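Local coordinates for protein AvrRpt2 (Erwinia amylovora, PDB 6HQZ) that acts as a type III effector of the C70 family, its papain-like protease domain captured here, and probably cleaves proteins inside the host plant cell, at residues 19-24 with 92-97; 26-31 with 106-111; 32-37 with 59-64. All blocks are in the same frame, centred on the assembly; numbering follows the deposited sequence.

Contact 1: residues 19-24 with 92-97; sequences GCWYAC and PIMFGW
Met94 reaches from the sheet to the helix and touches both Trp21 and Cys24, joining helix 19-27 to strand 93-98 in the core of a papain-like fold. In such proteases this helix packs against an antiparallel sheet. The end of the methionine does most of the work. Its CE methyl lies 3.2 Å from Trp21 CZ3, a tight approach, with Trp21 CE3 and CH2 next nearest to it, so it sits against the outer corner of the six-membered ring. The methyl comes in obliquely. Its sulfur takes part as well: SD stands 5.3 Å from the centroid of that ring and 31° off the ring normal, which makes a slanted Met-aromatic contact.

Cys24, one turn further along the helix, meets the same sulfur with carbon rather than with its thiol: Cys24 CB is 3.7 Å from Met94 SD. The chain reaches both partners because Met94 CG lies between the backbone N and carbonyl carbon (chi1 57°), and a bend at the last torsion then turns the methyl onto the indole.

Further out, Met94 is fixed in the sheet by backbone hydrogen bonding with Leu150, and its side chain also packs on Met106 and Leu150. Phe95 points away from the helix and forms an edge-to-face pair with Phe137. On the helix side, the indole rests on Pro36. Next to it, Trp21 CD1 sits 3.6 Å above the plane of the Tyr22 ring, over its centre, while Tyr22 CE1 lies in the indole plane at its edge. The turn carrying the two touching helix residues is closed by the bond from Cys24 N to Cys20 O, 2.9 Å long.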
loop_
_atom_site.group_PDB
_atom_site.type_symbol
_atom_site.label_atom_id
_atom_site.label_comp_id
_atom_site.label_asym_id
_atom_site.label_seq_id
_atom_site.Cartn_x
_atom_site.Cartn_y
_atom_site.Cartn_z
ATOM N N GLY A 19 -23.107 -0.468 19.038
ATOM C CA GLY A 19 -23.364 0.277 17.817
ATOM C C GLY A 19 -22.107 0.515 17.007
ATOM O O GLY A 19 -22.218 0.532 15.777
ATOM N N CYS A 20 -20.926 0.655 17.642
ATOM C CA CYS A 20 -19.680 0.916 16.914
ATOM C C CYS A 20 -19.277 -0.308 16.092
ATOM O O CYS A 20 -18.783 -0.151 14.969
ATOM C CB CYS A 20 -18.549 1.447 17.799
ATOM S SG CYS A 20 -18.194 0.365 19.168
ATOM N N TRP A 21 -19.563 -1.510 16.589
ATOM C CA TRP A 21 -19.308 -2.722 15.773
ATOM C C TRP A 21 -20.109 -2.715 14.437
ATOM O O TRP A 21 -19.564 -3.023 13.332
ATOM C CB TRP A 21 -19.580 -3.990 16.589
ATOM C CG TRP A 21 -19.758 -5.270 15.728
ATOM C CD1 TRP A 21 -20.916 -5.773 15.220
ATOM C CD2 TRP A 21 -18.717 -6.131 15.291
ATOM N NE1 TRP A 21 -20.652 -6.918 14.485
ATOM C CE2 TRP A 21 -19.311 -7.173 14.542
ATOM C CE3 TRP A 21 -17.355 -6.167 15.526
ATOM C CZ2 TRP A 21 -18.574 -8.194 13.965
ATOM C CZ3 TRP A 21 -16.615 -7.188 14.952
ATOM C CH2 TRP A 21 -17.222 -8.181 14.189
ATOM N N TYR A 22 -21.388 -2.404 14.544
ATOM C CA TYR A 22 -22.246 -2.495 13.355
ATOM C C TYR A 22 -21.863 -1.397 12.394
ATOM O O TYR A 22 -21.799 -1.646 11.167
ATOM C CB TYR A 22 -23.727 -2.465 13.691
ATOM C CG TYR A 22 -24.107 -3.641 14.557
ATOM C CD1 TYR A 22 -24.274 -4.910 13.990
ATOM C CD2 TYR A 22 -24.279 -3.516 15.940
ATOM C CE1 TYR A 22 -24.624 -6.015 14.758
ATOM C CE2 TYR A 22 -24.630 -4.618 16.724
ATOM C CZ TYR A 22 -24.812 -5.856 16.112
ATOM O OH TYR A 22 -25.131 -6.942 16.840
ATOM N N ALA A 23 -21.573 -0.218 12.936
ATOM C CA ALA A 23 -21.147 0.871 12.082
ATOM C C ALA A 23 -19.834 0.568 11.349
ATOM O O ALA A 23 -19.761 0.806 10.123
ATOM C CB ALA A 23 -21.053 2.178 12.834
ATOM N N CYS A 24 -18.817 0.080 12.072
ATOM C CA CYS A 24 -17.525 -0.203 11.486
ATOM C C CYS A 24 -17.643 -1.324 10.430
ATOM O O CYS A 24 -17.049 -1.222 9.379
ATOM C CB CYS A 24 -16.475 -0.553 12.575
ATOM S SG CYS A 24 -16.040 0.896 13.577
ATOM N N PRO A 92 -10.068 -0.627 4.014
ATOM C CA PRO A 92 -10.216 -0.093 5.384
ATOM C C PRO A 92 -10.124 -1.151 6.509
ATOM O O PRO A 92 -10.495 -2.359 6.352
ATOM C CB PRO A 92 -11.596 0.548 5.372
ATOM C CG PRO A 92 -12.302 0.000 4.197
ATOM C CD PRO A 92 -11.285 -0.505 3.203
ATOM N N ILE A 93 -9.629 -0.702 7.627
ATOM C CA ILE A 93 -9.300 -1.618 8.722
ATOM C C ILE A 93 -9.980 -1.099 10.014
ATOM O O ILE A 93 -9.785 0.047 10.434
ATOM C CB ILE A 93 -7.791 -1.651 8.971
ATOM C CG1 ILE A 93 -7.055 -2.220 7.800
ATOM C CG2 ILE A 93 -7.461 -2.472 10.227
ATOM C CD1 ILE A 93 -5.579 -1.885 7.788
ATOM N N MET A 94 -10.799 -1.954 10.597
ATOM C CA MET A 94 -11.445 -1.576 11.858
ATOM C C MET A 94 -10.590 -2.000 13.044
ATOM O O MET A 94 -10.174 -3.173 13.137
ATOM C CB MET A 94 -12.849 -2.107 12.006
ATOM C CG MET A 94 -13.098 -3.548 11.906
ATOM S SD MET A 94 -14.902 -3.863 11.960
ATOM C CE MET A 94 -14.871 -5.361 12.915
ATOM N N PHE A 95 -10.374 -1.029 13.923
ATOM C CA PHE A 95 -9.478 -1.180 15.071
ATOM C C PHE A 95 -10.159 -0.829 16.382
ATOM O O PHE A 95 -10.973 0.116 16.517
ATOM C CB PHE A 95 -8.172 -0.369 14.905
ATOM C CG PHE A 95 -8.325 1.106 14.943
ATOM C CD1 PHE A 95 -8.668 1.774 13.791
ATOM C CD2 PHE A 95 -8.044 1.842 16.064
ATOM C CE1 PHE A 95 -8.753 3.148 13.758
ATOM C CE2 PHE A 95 -8.093 3.227 16.034
ATOM C CZ PHE A 95 -8.477 3.875 14.895
ATOM N N GLY A 96 -9.753 -1.617 17.377
ATOM C CA GLY A 96 -10.148 -1.445 18.768
ATOM C C GLY A 96 -9.113 -0.642 19.475
ATOM O O GLY A 96 -7.933 -0.936 19.339
ATOM N N TRP A 97 -9.540 0.342 20.279
ATOM C CA TRP A 97 -8.592 1.191 21.010
ATOM C C TRP A 97 -9.167 1.752 22.255
ATOM O O TRP A 97 -10.373 1.816 22.423
ATOM C CB TRP A 97 -8.073 2.328 20.130
ATOM C CG TRP A 97 -9.097 3.309 19.684
ATOM C CD1 TRP A 97 -10.080 3.137 18.741
ATOM C CD2 TRP A 97 -9.196 4.691 20.115
ATOM N NE1 TRP A 97 -10.764 4.315 18.571
ATOM C CE2 TRP A 97 -10.211 5.287 19.347
ATOM C CE3 TRP A 97 -8.468 5.482 20.996
ATOM C CZ2 TRP A 97 -10.564 6.592 19.498
ATOM C CZ3 TRP A 97 -8.791 6.833 21.117
ATOM C CH2 TRP A 97 -9.854 7.363 20.391
#

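Contact 2: residues 26-31 with 106-111; sequences RMLGHS and MSVLTG
Flat groups stay off the touching surface: Met27 and Leu28 meet Val108 through methyl groups and, for Met27, its CB and thioether sulfur as well, while the His30 ring stands apart from Val108, with Leu28 O at its edge, in plane, and NE2 hydrogen-bonded to Ser152 OG. The two methyls of Val108 divide the work. CG2 takes Met27, whose CE is 3.6 Å away and comes in obliquely, and Met27 CB and SD lie a little further off, each 4.1 Å from Val108 CG2. CG1, held anti to the backbone N (chi1 178°), takes Leu28 instead, with Leu28 CD1 at 3.9 Å; these two side chains run past each other in opposite directions.

The segment leaves the helix just here. Gly29, at a positive phi of 98°, ends it in a Schellman motif, and Gly29 N reaches back to Arg26 O at 3.0 Å. On the strand, Thr110 and Gly111 both face Ile120 in a classic beta bulge.

Val108 also touches Cys24 and Pro92, and Leu28 lies on Met94 and Pro92. The last residue of helix 19-27 and the one after it thus pack on strand 104-113, which is flanked in the sheet by strands 93-98 and 118-123, with Met27 also reaching His122 of the latter.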
loop_
_atom_site.group_PDB
_atom_site.type_symbol
_atom_site.label_atom_id
_atom_site.label_comp_id
_atom_site.label_asym_id
_atom_site.label_seq_id
_atom_site.Cartn_x
_atom_site.Cartn_y
_atom_site.Cartn_z
ATOM N N ARG A 26 -20.236 -2.136 8.675
ATOM C CA ARG A 26 -20.935 -1.508 7.535
ATOM C C ARG A 26 -20.005 -0.598 6.707
ATOM O O ARG A 26 -20.028 -0.656 5.456
ATOM C CB ARG A 26 -22.235 -0.756 7.933
ATOM C CG ARG A 26 -23.290 -0.727 6.829
ATOM C CD ARG A 26 -24.744 -0.415 7.281
ATOM N NE ARG A 26 -24.897 -0.569 8.733
ATOM C CZ ARG A 26 -25.664 0.176 9.526
ATOM N NH1 ARG A 26 -26.458 1.121 9.033
ATOM N NH2 ARG A 26 -25.652 -0.069 10.835
ATOM N N MET A 27 -19.129 0.155 7.379
ATOM C CA MET A 27 -18.133 0.949 6.674
ATOM C C MET A 27 -17.158 0.090 5.881
ATOM O O MET A 27 -16.662 0.559 4.857
ATOM C CB MET A 27 -17.389 1.913 7.585
ATOM C CG MET A 27 -18.280 2.975 8.162
ATOM S SD MET A 27 -17.353 4.237 9.049
ATOM C CE MET A 27 -17.436 3.651 10.724
ATOM N N LEU A 28 -16.936 -1.148 6.321
ATOM C CA LEU A 28 -16.049 -2.095 5.607
ATOM C C LEU A 28 -16.741 -2.812 4.407
ATOM O O LEU A 28 -16.106 -3.663 3.756
ATOM C CB LEU A 28 -15.470 -3.136 6.559
ATOM C CG LEU A 28 -14.042 -2.894 7.051
ATOM C CD1 LEU A 28 -13.753 -1.533 7.701
ATOM C CD2 LEU A 28 -13.621 -4.019 7.972
ATOM N N GLY A 29 -18.033 -2.549 4.213
ATOM C CA GLY A 29 -18.871 -3.149 3.147
ATOM C C GLY A 29 -19.740 -4.345 3.569
ATOM O O GLY A 29 -20.448 -4.877 2.747
ATOM N N HIS A 30 -19.707 -4.750 4.839
ATOM C CA HIS A 30 -20.442 -5.941 5.332
ATOM C C HIS A 30 -21.764 -5.565 5.997
ATOM O O HIS A 30 -21.900 -4.492 6.614
ATOM C CB HIS A 30 -19.576 -6.701 6.366
ATOM C CG HIS A 30 -18.325 -7.296 5.792
ATOM N ND1 HIS A 30 -18.099 -8.659 5.740
ATOM C CD2 HIS A 30 -17.257 -6.713 5.207
ATOM C CE1 HIS A 30 -16.944 -8.888 5.142
ATOM N NE2 HIS A 30 -16.418 -7.726 4.798
ATOM N N SER A 31 -22.747 -6.449 5.866
ATOM C CA SER A 31 -23.981 -6.402 6.631
ATOM C C SER A 31 -23.974 -7.623 7.488
ATOM O O SER A 31 -24.152 -8.735 7.023
ATOM C CB SER A 31 -25.202 -6.423 5.728
ATOM O OG SER A 31 -25.335 -5.149 5.161
ATOM N N MET A 106 -14.366 1.265 18.775
ATOM C CA MET A 106 -13.980 0.790 17.495
ATOM C C MET A 106 -14.089 1.903 16.492
ATOM O O MET A 106 -15.059 2.668 16.553
ATOM C CB MET A 106 -14.887 -0.336 17.076
ATOM C CG MET A 106 -14.698 -1.636 17.774
ATOM S SD MET A 106 -15.949 -2.776 17.188
ATOM C CE MET A 106 -15.377 -2.968 15.504
ATOM N N SER A 107 -13.103 1.976 15.582
ATOM C CA SER A 107 -13.057 2.999 14.555
ATOM C C SER A 107 -12.521 2.399 13.311
ATOM O O SER A 107 -12.028 1.261 13.319
ATOM C CB SER A 107 -12.182 4.159 14.998
ATOM O OG SER A 107 -12.755 4.844 16.109
ATOM N N VAL A 108 -12.613 3.131 12.214
ATOM C CA VAL A 108 -12.140 2.634 10.935
ATOM C C VAL A 108 -11.029 3.434 10.386
ATOM O O VAL A 108 -11.213 4.621 10.106
ATOM C CB VAL A 108 -13.291 2.605 9.879
ATOM C CG1 VAL A 108 -12.690 2.105 8.538
ATOM C CG2 VAL A 108 -14.423 1.685 10.341
ATOM N N LEU A 109 -9.863 2.778 10.253
ATOM C CA LEU A 109 -8.657 3.350 9.677
ATOM C C LEU A 109 -8.844 3.464 8.180
ATOM O O LEU A 109 -9.171 2.452 7.527
ATOM C CB LEU A 109 -7.445 2.473 9.915
ATOM C CG LEU A 109 -6.116 3.059 9.438
ATOM C CD1 LEU A 109 -5.728 4.392 10.120
ATOM C CD2 LEU A 109 -5.102 1.958 9.662
ATOM N N THR A 110 -8.615 4.651 7.660
ATOM C CA THR A 110 -8.781 4.903 6.181
ATOM C C THR A 110 -7.549 5.431 5.424
ATOM O O THR A 110 -7.508 5.354 4.175
ATOM C CB THR A 110 -9.924 5.880 5.895
ATOM O OG1 THR A 110 -9.547 7.215 6.347
ATOM C CG2 THR A 110 -11.218 5.352 6.534
ATOM N N GLY A 111 -6.646 6.117 6.124
ATOM C CA GLY A 111 -5.481 6.636 5.519
ATOM C C GLY A 111 -4.441 7.090 6.499
ATOM O O GLY A 111 -4.630 6.994 7.697
#

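Contact 3: residues 32-37 with 59-64; sequences ISSGPR and LRLMRN
Ser34 O has two neighbours: it accepts a hydrogen bond from Trp21 NE1 of helix 19-27, and Leu61 CD2 lies 3.6 Å from it. Leu61 is the one residue of segment 59-64, on helix 49-65, that touches the loop 32-37, and its forked end does all of the contact. CD2 faces the start of the loop, where it also meets Ile32 CG2 at 4.2 Å, the two side chains crossing aslant. The other branch, CD1, lies along the backbone of the next two residues, 3.7 Å from both Gly35 C and Pro36 N, and reaches Pro36 CD at 4.0 Å. Leucine and proline meet there at about a right angle.

Much of what the leucine touches is therefore main chain, laid out extended at Ser34 and Gly35, with apolar side chains added by Ile32 and Pro36. Ile32 also packs on Thr25 and Glu65, and Pro36 on Gln54, so the loop is wedged between helix 19-27 and helix 49-65. The loop has no regular structure of its own, and the contact is partly buried; here the loop that follows helix 19-27 packs on helix 49-65, consistent with the helical side of a papain-like protease domain.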
loop_
_atom_site.group_PDB
_atom_site.type_symbol
_atom_site.label_atom_id
_atom_site.label_comp_id
_atom_site.label_asym_id
_atom_site.label_seq_id
_atom_site.Cartn_x
_atom_site.Cartn_y
_atom_site.Cartn_z
ATOM N N ILE A 32 -23.754 -7.408 8.758
ATOM C CA ILE A 32 -23.592 -8.486 9.680
ATOM C C ILE A 32 -24.626 -8.248 10.765
ATOM O O ILE A 32 -24.571 -7.233 11.495
ATOM C CB ILE A 32 -22.173 -8.533 10.280
ATOM C CG1 ILE A 32 -21.088 -8.386 9.182
ATOM C CG2 ILE A 32 -22.007 -9.815 11.088
ATOM C CD1 ILE A 32 -19.641 -8.454 9.653
ATOM N N SER A 33 -25.506 -9.229 10.906
ATOM C CA SER A 33 -26.648 -9.149 11.789
ATOM C C SER A 33 -26.363 -9.424 13.274
ATOM O O SER A 33 -27.299 -9.324 14.073
ATOM C CB SER A 33 -27.664 -10.179 11.337
ATOM O OG SER A 33 -27.234 -11.459 11.759
ATOM N N SER A 34 -25.136 -9.836 13.634
ATOM C CA SER A 34 -24.791 -10.138 15.026
ATOM C C SER A 34 -23.328 -9.817 15.309
ATOM O O SER A 34 -22.523 -9.621 14.412
ATOM C CB SER A 34 -25.098 -11.600 15.355
ATOM O OG SER A 34 -24.248 -12.472 14.639
ATOM N N GLY A 35 -22.981 -9.750 16.579
ATOM C CA GLY A 35 -21.675 -9.254 16.954
ATOM C C GLY A 35 -21.226 -9.955 18.193
ATOM O O GLY A 35 -21.918 -10.832 18.709
ATOM N N PRO A 36 -20.072 -9.566 18.696
ATOM C CA PRO A 36 -19.573 -10.166 19.909
ATOM C C PRO A 36 -20.618 -10.084 21.015
ATOM O O PRO A 36 -21.348 -9.079 21.150
ATOM C CB PRO A 36 -18.352 -9.333 20.214
ATOM C CG PRO A 36 -17.918 -8.841 18.844
ATOM C CD PRO A 36 -19.214 -8.467 18.239
ATOM N N ARG A 37 -20.691 -11.164 21.761
ATOM C CA ARG A 37 -21.777 -11.395 22.684
ATOM C C ARG A 37 -21.542 -10.534 23.931
ATOM O O ARG A 37 -22.479 -10.043 24.573
ATOM C CB ARG A 37 -21.819 -12.888 23.018
ATOM C CG ARG A 37 -23.121 -13.374 23.637
ATOM C CD ARG A 37 -22.969 -14.707 24.368
ATOM N NE ARG A 37 -23.782 -14.736 25.603
ATOM C CZ ARG A 37 -23.409 -14.263 26.805
ATOM N NH1 ARG A 37 -22.210 -13.704 27.005
ATOM N NH2 ARG A 37 -24.250 -14.347 27.832
ATOM N N LEU A 59 -13.258 -15.381 16.331
ATOM C CA LEU A 59 -12.778 -16.191 15.195
ATOM C C LEU A 59 -13.942 -16.755 14.383
ATOM O O LEU A 59 -13.906 -16.754 13.140
ATOM C CB LEU A 59 -11.809 -17.309 15.637
ATOM C CG LEU A 59 -10.422 -16.766 16.014
ATOM C CD1 LEU A 59 -9.552 -17.864 16.552
ATOM C CD2 LEU A 59 -9.740 -16.053 14.832
ATOM N N ARG A 60 -14.967 -17.221 15.087
ATOM C CA ARG A 60 -16.190 -17.689 14.431
ATOM C C ARG A 60 -16.841 -16.611 13.538
ATOM O O ARG A 60 -17.195 -16.874 12.379
ATOM C CB ARG A 60 -17.200 -18.163 15.464
ATOM C CG ARG A 60 -18.467 -18.737 14.840
ATOM C CD ARG A 60 -19.657 -18.575 15.748
ATOM N NE ARG A 60 -19.612 -19.561 16.815
ATOM C CZ ARG A 60 -20.685 -20.008 17.485
ATOM N NH1 ARG A 60 -21.913 -19.528 17.234
ATOM N NH2 ARG A 60 -20.543 -20.944 18.432
ATOM N N LEU A 61 -17.039 -15.426 14.084
ATOM C CA LEU A 61 -17.573 -14.298 13.299
ATOM C C LEU A 61 -16.752 -14.033 12.060
ATOM O O LEU A 61 -17.301 -13.899 10.963
ATOM C CB LEU A 61 -17.665 -13.009 14.139
ATOM C CG LEU A 61 -18.979 -12.753 14.863
ATOM C CD1 LEU A 61 -18.791 -11.805 16.051
ATOM C CD2 LEU A 61 -20.017 -12.199 13.902
ATOM N N MET A 62 -15.428 -13.971 12.243
ATOM C CA MET A 62 -14.481 -13.749 11.147
ATOM C C MET A 62 -14.658 -14.809 10.020
ATOM O O MET A 62 -14.803 -14.448 8.829
ATOM C CB MET A 62 -13.038 -13.718 11.697
ATOM C CG MET A 62 -12.706 -12.489 12.515
ATOM S SD MET A 62 -11.252 -12.691 13.570
ATOM C CE MET A 62 -9.994 -13.060 12.324
ATOM N N ARG A 63 -14.700 -16.088 10.405
ATOM C CA ARG A 63 -14.924 -17.188 9.473
ATOM C C ARG A 63 -16.242 -16.994 8.736
ATOM O O ARG A 63 -16.290 -17.090 7.525
ATOM C CB ARG A 63 -14.934 -18.509 10.237
ATOM C CG ARG A 63 -15.108 -19.795 9.419
ATOM C CD ARG A 63 -14.944 -21.092 10.242
ATOM N NE ARG A 63 -13.836 -20.884 11.165
ATOM C CZ ARG A 63 -13.912 -20.616 12.484
ATOM N NH1 ARG A 63 -15.076 -20.651 13.143
ATOM N NH2 ARG A 63 -12.781 -20.389 13.167
ATOM N N ASN A 64 -17.298 -16.691 9.480
ATOM C CA ASN A 64 -18.650 -16.547 8.934
ATOM C C ASN A 64 -18.915 -15.343 8.076
ATOM O O ASN A 64 -19.810 -15.425 7.225
ATOM C CB ASN A 64 -19.693 -16.578 10.057
ATOM C CG ASN A 64 -19.846 -17.970 10.631
ATOM O OD1 ASN A 64 -19.245 -18.897 10.123
ATOM N ND2 ASN A 64 -20.631 -18.124 11.688
#

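Contacts 1 and 2 are both buried near the middle of the chain, their centres about 6 Å apart, and both seat helix 19-27 on one antiparallel sheet, on neighbouring strands 93-98 and 104-113. Between those strands Ile93 O and Leu109 N, 2.7 Å apart, probably form one of the bonds that tie the two contacts together. A methionine works in both, against an indole and a cysteine in contact 1 and, together with a leucine, against valine methyls in contact 2. Contact 3, only partly buried and about 15 Å from the chain centre, lacks a strand: a leucine lies against loop backbone instead. Trp21 NE1 of contact 1, hydrogen-bonded to Ser34 O of contact 3, connects core and periphery.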